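Local coordinates for protein glutathione S-transferase (Vibrio parahaemolyticus, PDB 7MIQ) that probably conjugates the thiol of glutathione to electrophilic compounds, as a dimeric transferase of the Gtt2 class, at residues 1-6 with 26-32; 14-18 with 66-70; 22-26 with 73-79. One frame throughout, in Å; residues are numbered along the deposited sequence. Where two conformers were deposited one is given.

Contact 1 (1-6 with 26-32)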
loop_
_atom_site.group_PDB
_atom_site.type_symbol
_atom_site.label_atom_id
_atom_site.label_comp_id
_atom_site.label_asym_id
_atom_site.label_seq_id
_atom_site.Cartn_x
_atom_site.Cartn_y
_atom_site.Cartn_z
ATOM N N MET A 1 -3.682 1.059 25.611
ATOM C CA MET A 1 -4.489 1.001 24.402
ATOM C C MET A 1 -5.189 -0.349 24.274
ATOM O O MET A 1 -4.921 -1.267 25.047
ATOM C CB MET A 1 -3.624 1.277 23.172
ATOM C CG MET A 1 -2.229 0.706 23.242
ATOM S SD MET A 1 -1.133 1.449 22.015
ATOM C CE MET A 1 0.456 0.958 22.668
ATOM N N LYS A 2 -6.096 -0.454 23.304
ATOM C CA LYS A 2 -6.842 -1.676 23.044
ATOM C C LYS A 2 -6.755 -2.025 21.566
ATOM O O LYS A 2 -6.752 -1.141 20.703
ATOM C CB LYS A 2 -8.318 -1.540 23.444
ATOM C CG LYS A 2 -8.550 -1.273 24.921
ATOM C CD LYS A 2 -10.030 -1.062 25.199
ATOM C CE LYS A 2 -10.275 -0.699 26.654
ATOM N NZ LYS A 2 -11.707 -0.372 26.904
ATOM N N LEU A 3 -6.704 -3.324 21.283
ATOM C CA LEU A 3 -6.664 -3.841 19.917
ATOM C C LEU A 3 -7.903 -4.698 19.684
ATOM O O LEU A 3 -8.051 -5.763 20.295
ATOM C CB LEU A 3 -5.387 -4.646 19.680
ATOM C CG LEU A 3 -5.208 -5.276 18.298
ATOM C CD1 LEU A 3 -5.190 -4.204 17.216
ATOM C CD2 LEU A 3 -3.933 -6.115 18.260
ATOM N N TYR A 4 -8.786 -4.234 18.802
ATOM C CA TYR A 4 -9.998 -4.960 18.443
ATOM C C TYR A 4 -9.706 -5.901 17.280
ATOM O O TYR A 4 -9.173 -5.478 16.249
ATOM C CB TYR A 4 -11.119 -3.990 18.064
ATOM C CG TYR A 4 -11.561 -3.087 19.195
ATOM C CD1 TYR A 4 -10.910 -1.886 19.448
ATOM C CD2 TYR A 4 -12.635 -3.436 20.009
ATOM C CE1 TYR A 4 -11.315 -1.059 20.484
ATOM C CE2 TYR A 4 -13.046 -2.615 21.045
ATOM C CZ TYR A 4 -12.383 -1.429 21.276
ATOM O OH TYR A 4 -12.790 -0.610 22.306
ATOM N N GLU A 5 -10.075 -7.168 17.440
ATOM C CA GLU A 5 -9.684 -8.186 16.476
ATOM C C GLU A 5 -10.697 -9.317 16.512
ATOM O O GLU A 5 -11.453 -9.464 17.478
ATOM C CB GLU A 5 -8.280 -8.721 16.781
ATOM C CG GLU A 5 -8.179 -9.366 18.163
ATOM C CD GLU A 5 -6.797 -9.900 18.479
ATOM O OE1 GLU A 5 -5.874 -9.709 17.660
ATOM O OE2 GLU A 5 -6.638 -10.519 19.552
ATOM N N THR A 6 -10.708 -10.110 15.443
ATOM C CA THR A 6 -11.390 -11.396 15.450
ATOM C C THR A 6 -10.367 -12.507 15.680
ATOM O O THR A 6 -9.154 -12.297 15.600
ATOM C CB THR A 6 -12.182 -11.622 14.155
ATOM O OG1 THR A 6 -11.314 -11.532 13.022
ATOM C CG2 THR A 6 -13.290 -10.584 14.019
ATOM N N VAL A 26 -0.626 -5.406 24.363
ATOM C CA VAL A 26 -1.802 -4.550 24.223
ATOM C C VAL A 26 -3.041 -5.367 24.569
ATOM O O VAL A 26 -3.165 -6.522 24.151
ATOM C CB VAL A 26 -1.922 -3.976 22.793
ATOM C CG1 VAL A 26 -3.211 -3.182 22.636
ATOM C CG2 VAL A 26 -0.718 -3.110 22.456
ATOM N N GLU A 27 -3.963 -4.764 25.325
ATOM C CA GLU A 27 -5.197 -5.453 25.677
ATOM C C GLU A 27 -6.004 -5.744 24.419
ATOM O O GLU A 27 -6.195 -4.867 23.572
ATOM C CB GLU A 27 -6.028 -4.617 26.649
ATOM C CG GLU A 27 -7.397 -5.222 26.939
ATOM C CD GLU A 27 -8.245 -4.368 27.864
ATOM O OE1 GLU A 27 -7.671 -3.604 28.667
ATOM O OE2 GLU A 27 -9.488 -4.461 27.786
ATOM N N ARG A 28 -6.463 -6.980 24.292
ATOM C CA ARG A 28 -7.238 -7.409 23.136
ATOM C C ARG A 28 -8.721 -7.403 23.474
ATOM O O ARG A 28 -9.116 -7.756 24.588
ATOM C CB ARG A 28 -6.824 -8.809 22.687
ATOM C CG ARG A 28 -5.324 -9.025 22.622
ATOM C CD ARG A 28 -4.677 -8.107 21.605
ATOM N NE ARG A 28 -3.252 -8.382 21.472
ATOM C CZ ARG A 28 -2.728 -9.176 20.549
ATOM N NH1 ARG A 28 -3.483 -9.782 19.648
ATOM N NH2 ARG A 28 -1.413 -9.367 20.528
ATOM N N VAL A 29 -9.537 -7.000 22.507
ATOM C CA VAL A 29 -10.988 -7.080 22.610
ATOM C C VAL A 29 -11.481 -7.926 21.447
ATOM O O VAL A 29 -11.280 -7.562 20.282
ATOM C CB VAL A 29 -11.646 -5.692 22.592
ATOM C CG1 VAL A 29 -13.157 -5.825 22.671
ATOM C CG2 VAL A 29 -11.109 -4.823 23.726
ATOM N N ALA A 30 -12.120 -9.050 21.756
ATOM C CA ALA A 30 -12.646 -9.926 20.718
ATOM C C ALA A 30 -13.936 -9.359 20.142
ATOM O O ALA A 30 -14.791 -8.852 20.875
ATOM C CB ALA A 30 -12.893 -11.331 21.273
ATOM N N LEU A 31 -14.070 -9.446 18.818
ATOM C CA LEU A 31 -15.288 -9.087 18.107
ATOM C C LEU A 31 -15.816 -10.299 17.349
ATOM O O LEU A 31 -15.083 -11.255 17.084
ATOM C CB LEU A 31 -15.050 -7.943 17.112
ATOM C CG LEU A 31 -14.464 -6.627 17.620
ATOM C CD1 LEU A 31 -14.397 -5.614 16.493
ATOM C CD2 LEU A 31 -15.298 -6.094 18.761
ATOM N N ASN A 32 -17.097 -10.249 16.991
ATOM C CA ASN A 32 -17.650 -11.270 16.106
ATOM C C ASN A 32 -17.124 -11.095 14.683
ATOM O O ASN A 32 -16.820 -9.988 14.244
ATOM C CB ASN A 32 -19.180 -11.197 16.061
ATOM C CG ASN A 32 -19.837 -11.574 17.383
ATOM O OD1 ASN A 32 -20.784 -10.912 17.824
ATOM N ND2 ASN A 32 -19.345 -12.634 18.018
HETATM O O HOH W 1 -3.035 -2.535 26.498
#
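Strands 2-5 and 27-30 are the parallel pair of the beta-alpha-beta unit that opens the thioredoxin-like domain; helix 10-22 makes the crossover between them, and 27-30 is the outer strand. Four backbone hydrogen bonds join them, from L3 N to E27 O (2.8 Å), V29 N to L3 O, E5 N to V29 O and L31 N to E5 O. Near the start of the pair M1 O and E27 N are bridged by a water, and V26 CG1 packs on L3 CB. On the face of the sheet carrying K2, Y4 and V29, the Y4 ring runs alongside V29, its CD2 3.6 Å from V29 CB, while L31 CD2 comes up to the ring edge; the phenol OH is bonded to E56 on the neighbouring strand 54-56. The other face looks to helix 10-22. Here the bend of R28 at chi2 (-62°) lays the guanidinium alongside L3, with L3 CD2 under one face, toward its rim. R28 NH1 also hydrogen-bonds S16 OG of the helix. The salt bridge with E5 is loosely aligned, the carboxylate and guanidinium planes standing 66° apart: R28 NH1 gives weak bonds to E5 OE1 at 3.1 Å and E5 OE2 at 3.2 Å.

Contact 2 (14-18 with 66-70)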
loop_
_atom_site.group_PDB
_atom_site.type_symbol
_atom_site.label_atom_id
_atom_site.label_comp_id
_atom_site.label_asym_id
_atom_site.label_seq_id
_atom_site.Cartn_x
_atom_site.Cartn_y
_atom_site.Cartn_z
ATOM N N ARG A 14 -1.394 -10.236 11.222
ATOM C CA ARG A 14 -0.294 -9.364 10.821
ATOM C C ARG A 14 0.138 -8.473 11.978
ATOM O O ARG A 14 1.337 -8.264 12.200
ATOM C CB ARG A 14 -0.697 -8.517 9.613
ATOM C CG ARG A 14 -0.849 -9.305 8.317
ATOM C CD ARG A 14 -1.350 -8.410 7.194
ATOM N NE ARG A 14 -0.293 -7.573 6.638
ATOM C CZ ARG A 14 -0.471 -6.701 5.655
ATOM N NH1 ARG A 14 -1.664 -6.499 5.118
ATOM N NH2 ARG A 14 0.573 -6.016 5.199
ATOM N N VAL A 15 -0.828 -7.950 12.732
ATOM C CA VAL A 15 -0.514 -7.103 13.878
ATOM C C VAL A 15 0.004 -7.934 15.044
ATOM O O VAL A 15 0.933 -7.520 15.748
ATOM C CB VAL A 15 -1.754 -6.280 14.275
ATOM C CG1 VAL A 15 -1.479 -5.468 15.545
ATOM C CG2 VAL A 15 -2.169 -5.370 13.127
ATOM N N SER A 16 -0.592 -9.112 15.272
ATOM C CA SER A 16 -0.198 -9.944 16.408
ATOM C C SER A 16 1.261 -10.373 16.309
ATOM O O SER A 16 1.991 -10.344 17.308
ATOM C CB SER A 16 -1.100 -11.179 16.502
ATOM O OG SER A 16 -2.415 -10.834 16.893
ATOM N N ILE A 17 1.699 -10.789 15.120
ATOM C CA ILE A 17 3.089 -11.206 14.944
ATOM C C ILE A 17 4.030 -10.025 15.152
ATOM O O ILE A 17 5.072 -10.148 15.808
ATOM C CB ILE A 17 3.273 -11.841 13.555
ATOM C CG1 ILE A 17 2.448 -13.126 13.441
ATOM C CG2 ILE A 17 4.746 -12.116 13.273
ATOM C CD1 ILE A 17 2.343 -13.642 12.010
ATOM N N PHE A 18 3.675 -8.863 14.595
ATOM C CA PHE A 18 4.490 -7.663 14.763
ATOM C C PHE A 18 4.628 -7.296 16.236
ATOM O O PHE A 18 5.727 -6.985 16.711
ATOM C CB PHE A 18 3.860 -6.514 13.975
ATOM C CG PHE A 18 4.741 -5.304 13.832
ATOM C CD1 PHE A 18 4.844 -4.375 14.854
ATOM C CD2 PHE A 18 5.441 -5.082 12.658
ATOM C CE1 PHE A 18 5.647 -3.253 14.714
ATOM C CE2 PHE A 18 6.245 -3.963 12.509
ATOM C CZ PHE A 18 6.351 -3.049 13.538
ATOM N N SER A 66 -3.756 -2.679 8.984
ATOM C CA SER A 66 -2.787 -3.426 9.782
ATOM C C SER A 66 -1.414 -2.759 9.786
ATOM O O SER A 66 -0.758 -2.685 10.832
ATOM C CB SER A 66 -2.682 -4.863 9.268
ATOM O OG SER A 66 -2.304 -4.889 7.905
ATOM N N VAL A 67 -0.958 -2.267 8.630
ATOM C CA VAL A 67 0.373 -1.664 8.566
ATOM C C VAL A 67 0.418 -0.349 9.338
ATOM O O VAL A 67 1.429 -0.023 9.973
ATOM C CB VAL A 67 0.810 -1.479 7.101
ATOM C CG1 VAL A 67 2.192 -0.828 7.038
ATOM C CG2 VAL A 67 0.828 -2.819 6.387
ATOM N N ALA A 68 -0.669 0.426 9.301
ATOM C CA ALA A 68 -0.703 1.676 10.059
ATOM C C ALA A 68 -0.693 1.412 11.560
ATOM O O ALA A 68 -0.064 2.156 12.327
ATOM C CB ALA A 68 -1.934 2.492 9.662
ATOM N N ILE A 69 -1.393 0.363 11.997
ATOM C CA ILE A 69 -1.346 -0.036 13.403
ATOM C C ILE A 69 0.071 -0.440 13.790
ATOM O O ILE A 69 0.577 -0.045 14.847
ATOM C CB ILE A 69 -2.356 -1.169 13.667
ATOM C CG1 ILE A 69 -3.790 -0.655 13.495
ATOM C CG2 ILE A 69 -2.152 -1.764 15.056
ATOM C CD1 ILE A 69 -4.845 -1.761 13.479
ATOM N N CYS A 70 0.738 -1.218 12.932
ATOM C CA CYS A 70 2.111 -1.630 13.220
ATOM C C CYS A 70 3.052 -0.434 13.289
ATOM O O CYS A 70 3.964 -0.403 14.124
ATOM C CB CYS A 70 2.598 -2.625 12.167
ATOM S SG CYS A 70 1.770 -4.238 12.211
HETATM O O HOH W 2 -4.287 -6.497 6.283
#
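CB of C70 sits over the centre of one face of the F18 ring in a CH-pi contact, 3.7 Å from the F18 centroid and 6° off the ring normal. C70 SG leans toward the root of the same ring, 3.5 Å from F18 CG, in an oblique sulfur-aromatic contact. With CG of F18 anti to its backbone nitrogen (chi1 -168°), the ring is carried across to helix 66-76. One turn earlier V15 uses both branches: CG1 meets I69 CG2 at 3.8 Å, the two side chains crossing at about a right angle, and CG2 lies against the backbone of S66. At the N-terminal end of helix 66-76, in the S66 conformer given, S66 OG lies over one face of the R14 guanidinium, toward its rim. The angle from R14 NH1 is too poor for a direct bond, and in this conformer a water links R14 NH1 and S66 OG. R14 NH2 lies 3.4 Å from V67 CG2, while its polar partners are E102, in a salt bridge, and T166, both in the helical C-terminal domain. This is the packing of two nearly parallel helices, 23° apart, on one face of the thioredoxin-like sheet, where they meet the helical domain of the GST fold.

Contact 3 (22-26 with 73-79)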
loop_
_atom_site.group_PDB
_atom_site.type_symbol
_atom_site.label_atom_id
_atom_site.label_comp_id
_atom_site.label_asym_id
_atom_site.label_seq_id
_atom_site.Cartn_x
_atom_site.Cartn_y
_atom_site.Cartn_z
ATOM N N ILE A 22 8.292 -7.122 18.488
ATOM C CA ILE A 22 8.846 -5.960 19.177
ATOM C C ILE A 22 8.691 -6.044 20.688
ATOM O O ILE A 22 9.157 -5.142 21.399
ATOM C CB ILE A 22 8.215 -4.654 18.654
ATOM C CG1 ILE A 22 6.723 -4.594 18.996
ATOM C CG2 ILE A 22 8.436 -4.528 17.150
ATOM C CD1 ILE A 22 6.050 -3.316 18.519
ATOM N N GLY A 23 8.061 -7.095 21.204
ATOM C CA GLY A 23 7.954 -7.263 22.638
ATOM C C GLY A 23 6.921 -6.389 23.302
ATOM O O GLY A 23 7.050 -6.088 24.493
ATOM N N GLY A 24 5.895 -5.967 22.566
ATOM C CA GLY A 24 4.847 -5.140 23.115
ATOM C C GLY A 24 3.653 -5.962 23.560
ATOM O O GLY A 24 3.460 -7.099 23.136
ATOM N N GLU A 25 2.846 -5.367 24.434
ATOM C CA GLU A 25 1.648 -6.016 24.953
ATOM C C GLU A 25 0.506 -5.012 24.949
ATOM O O GLU A 25 0.646 -3.910 25.488
ATOM C CB GLU A 25 1.875 -6.555 26.368
ATOM C CG GLU A 25 0.669 -7.265 26.962
ATOM C CD GLU A 25 0.905 -7.716 28.389
ATOM O OE1 GLU A 25 1.984 -7.408 28.939
ATOM O OE2 GLU A 25 0.014 -8.378 28.961
ATOM N N VAL A 26 -0.626 -5.406 24.363
ATOM C CA VAL A 26 -1.802 -4.550 24.223
ATOM C C VAL A 26 -3.041 -5.367 24.569
ATOM O O VAL A 26 -3.165 -6.522 24.151
ATOM C CB VAL A 26 -1.922 -3.976 22.793
ATOM C CG1 VAL A 26 -3.211 -3.182 22.636
ATOM C CG2 VAL A 26 -0.718 -3.110 22.456
ATOM N N LEU A 73 2.547 1.123 16.688
ATOM C CA LEU A 73 3.078 0.258 17.738
ATOM C C LEU A 73 4.598 0.219 17.726
ATOM O O LEU A 73 5.218 0.061 18.783
ATOM C CB LEU A 73 2.524 -1.157 17.585
ATOM C CG LEU A 73 1.016 -1.326 17.775
ATOM C CD1 LEU A 73 0.585 -2.736 17.363
ATOM C CD2 LEU A 73 0.619 -1.028 19.209
ATOM N N ASP A 74 5.211 0.342 16.544
ATOM C CA ASP A 74 6.669 0.368 16.464
ATOM C C ASP A 74 7.240 1.524 17.276
ATOM O O ASP A 74 8.269 1.377 17.944
ATOM C CB ASP A 74 7.108 0.462 15.001
ATOM C CG ASP A 74 8.606 0.243 14.820
ATOM O OD1 ASP A 74 9.163 -0.663 15.470
ATOM O OD2 ASP A 74 9.222 0.962 14.007
ATOM N N GLU A 75 6.577 2.680 17.245
ATOM C CA GLU A 75 7.026 3.811 18.044
ATOM C C GLU A 75 6.534 3.739 19.481
ATOM O O GLU A 75 7.157 4.333 20.368
ATOM C CB GLU A 75 6.569 5.122 17.404
ATOM C CG GLU A 75 7.138 5.349 16.018
ATOM C CD GLU A 75 6.800 6.717 15.465
ATOM O OE1 GLU A 75 6.976 7.716 16.194
ATOM O OE2 GLU A 75 6.350 6.794 14.304
ATOM N N ALA A 76 5.434 3.024 19.729
ATOM C CA ALA A 76 4.906 2.922 21.084
ATOM C C ALA A 76 5.765 2.020 21.960
ATOM O O ALA A 76 5.895 2.273 23.162
ATOM C CB ALA A 76 3.467 2.411 21.052
ATOM N N PHE A 77 6.359 0.974 21.388
ATOM C CA PHE A 77 7.198 0.035 22.133
ATOM C C PHE A 77 8.606 0.089 21.555
ATOM O O PHE A 77 8.893 -0.562 20.545
ATOM C CB PHE A 77 6.617 -1.377 22.078
ATOM C CG PHE A 77 5.233 -1.470 22.639
ATOM C CD1 PHE A 77 5.030 -1.516 24.008
ATOM C CD2 PHE A 77 4.132 -1.486 21.800
ATOM C CE1 PHE A 77 3.755 -1.585 24.534
ATOM C CE2 PHE A 77 2.851 -1.560 22.317
ATOM C CZ PHE A 77 2.663 -1.608 23.687
ATOM N N GLU A 78 9.478 0.863 22.200
ATOM C CA GLU A 78 10.856 1.000 21.747
ATOM C C GLU A 78 11.516 -0.366 21.612
ATOM O O GLU A 78 11.407 -1.215 22.502
ATOM C CB GLU A 78 11.646 1.878 22.719
ATOM C CG GLU A 78 13.102 2.074 22.332
ATOM C CD GLU A 78 13.811 3.080 23.218
ATOM O OE1 GLU A 78 13.258 3.433 24.282
ATOM O OE2 GLU A 78 14.919 3.521 22.846
ATOM N N ASN A 79 12.193 -0.577 20.486
ATOM C CA ASN A 79 12.807 -1.856 20.169
ATOM C C ASN A 79 13.926 -1.606 19.171
ATOM O O ASN A 79 13.991 -0.547 18.544
ATOM C CB ASN A 79 11.784 -2.840 19.595
ATOM C CG ASN A 79 11.309 -2.433 18.212
ATOM O OD1 ASN A 79 11.891 -2.831 17.204
ATOM N ND2 ASN A 79 10.259 -1.621 18.159
#
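G24 CA lies 5.8 Å from F77 CA, where the loop leaving helix 10-22 passes the C-terminal end of helix 66-76 in the thioredoxin-like domain. Helix 10-22 closes in a Schellman motif, with G23 at positive phi, and the chain then extends through G24 toward strand 27-30. G24 CA stands over the centre of one face of the F77 ring in a CH-pi contact, 3.7 Å from the F77 centroid and 12° off the ring normal. With no CB on G24, its CA comes directly onto the ring. E25 N lies over the same face, and E25 O approaches F77 CZ to 3.6 Å. At the rim of the ring V26 CG2 arrives near its plane, 3.9 Å from F77 CE2, and also touches L73 CD2.

I22 reaches the helix end by a different route. Its CG1 branch, placed between the backbone N and the carbonyl carbon (chi1 66°), carries CD1 to 3.5 Å from L73 O, beside F77 CB. The other branch, CG2, lies against the amide of N79, 3.6 Å from N79 ND2. That amide is firmly oriented: N79 OD1 accepts from the backbone of L81, and both bonds from N79 ND2 lie in the amide plane. One is an almost straight bond to F77 O at 2.9 Å; the other runs to D74 OD1 at 3.1 Å with an N-H...O angle of 179°, meeting the carboxylate on its anti side but well out of the carboxylate plane.

Contact 2 is the buried one, its centre about 8 Å from that of the chain, whereas contacts 1 and 3 lie about 18 Å out and are partly exposed. Contact 1 is held by main-chain bonds and a salt bridge between strands; contacts 2 and 3 rest mainly on apolar and aromatic packing, though in contact 2 the buried charge of R14 finds its salt bridge in E102 of the helical domain. Contacts 2 and 3 share helix 66-76, which also touches the second subunit, while contacts 1 and 3 share V26. The three meet directly: L3 of contact 1 packs on V15 of contact 2, V15 on L73 of contact 3, and M1 CE on F77.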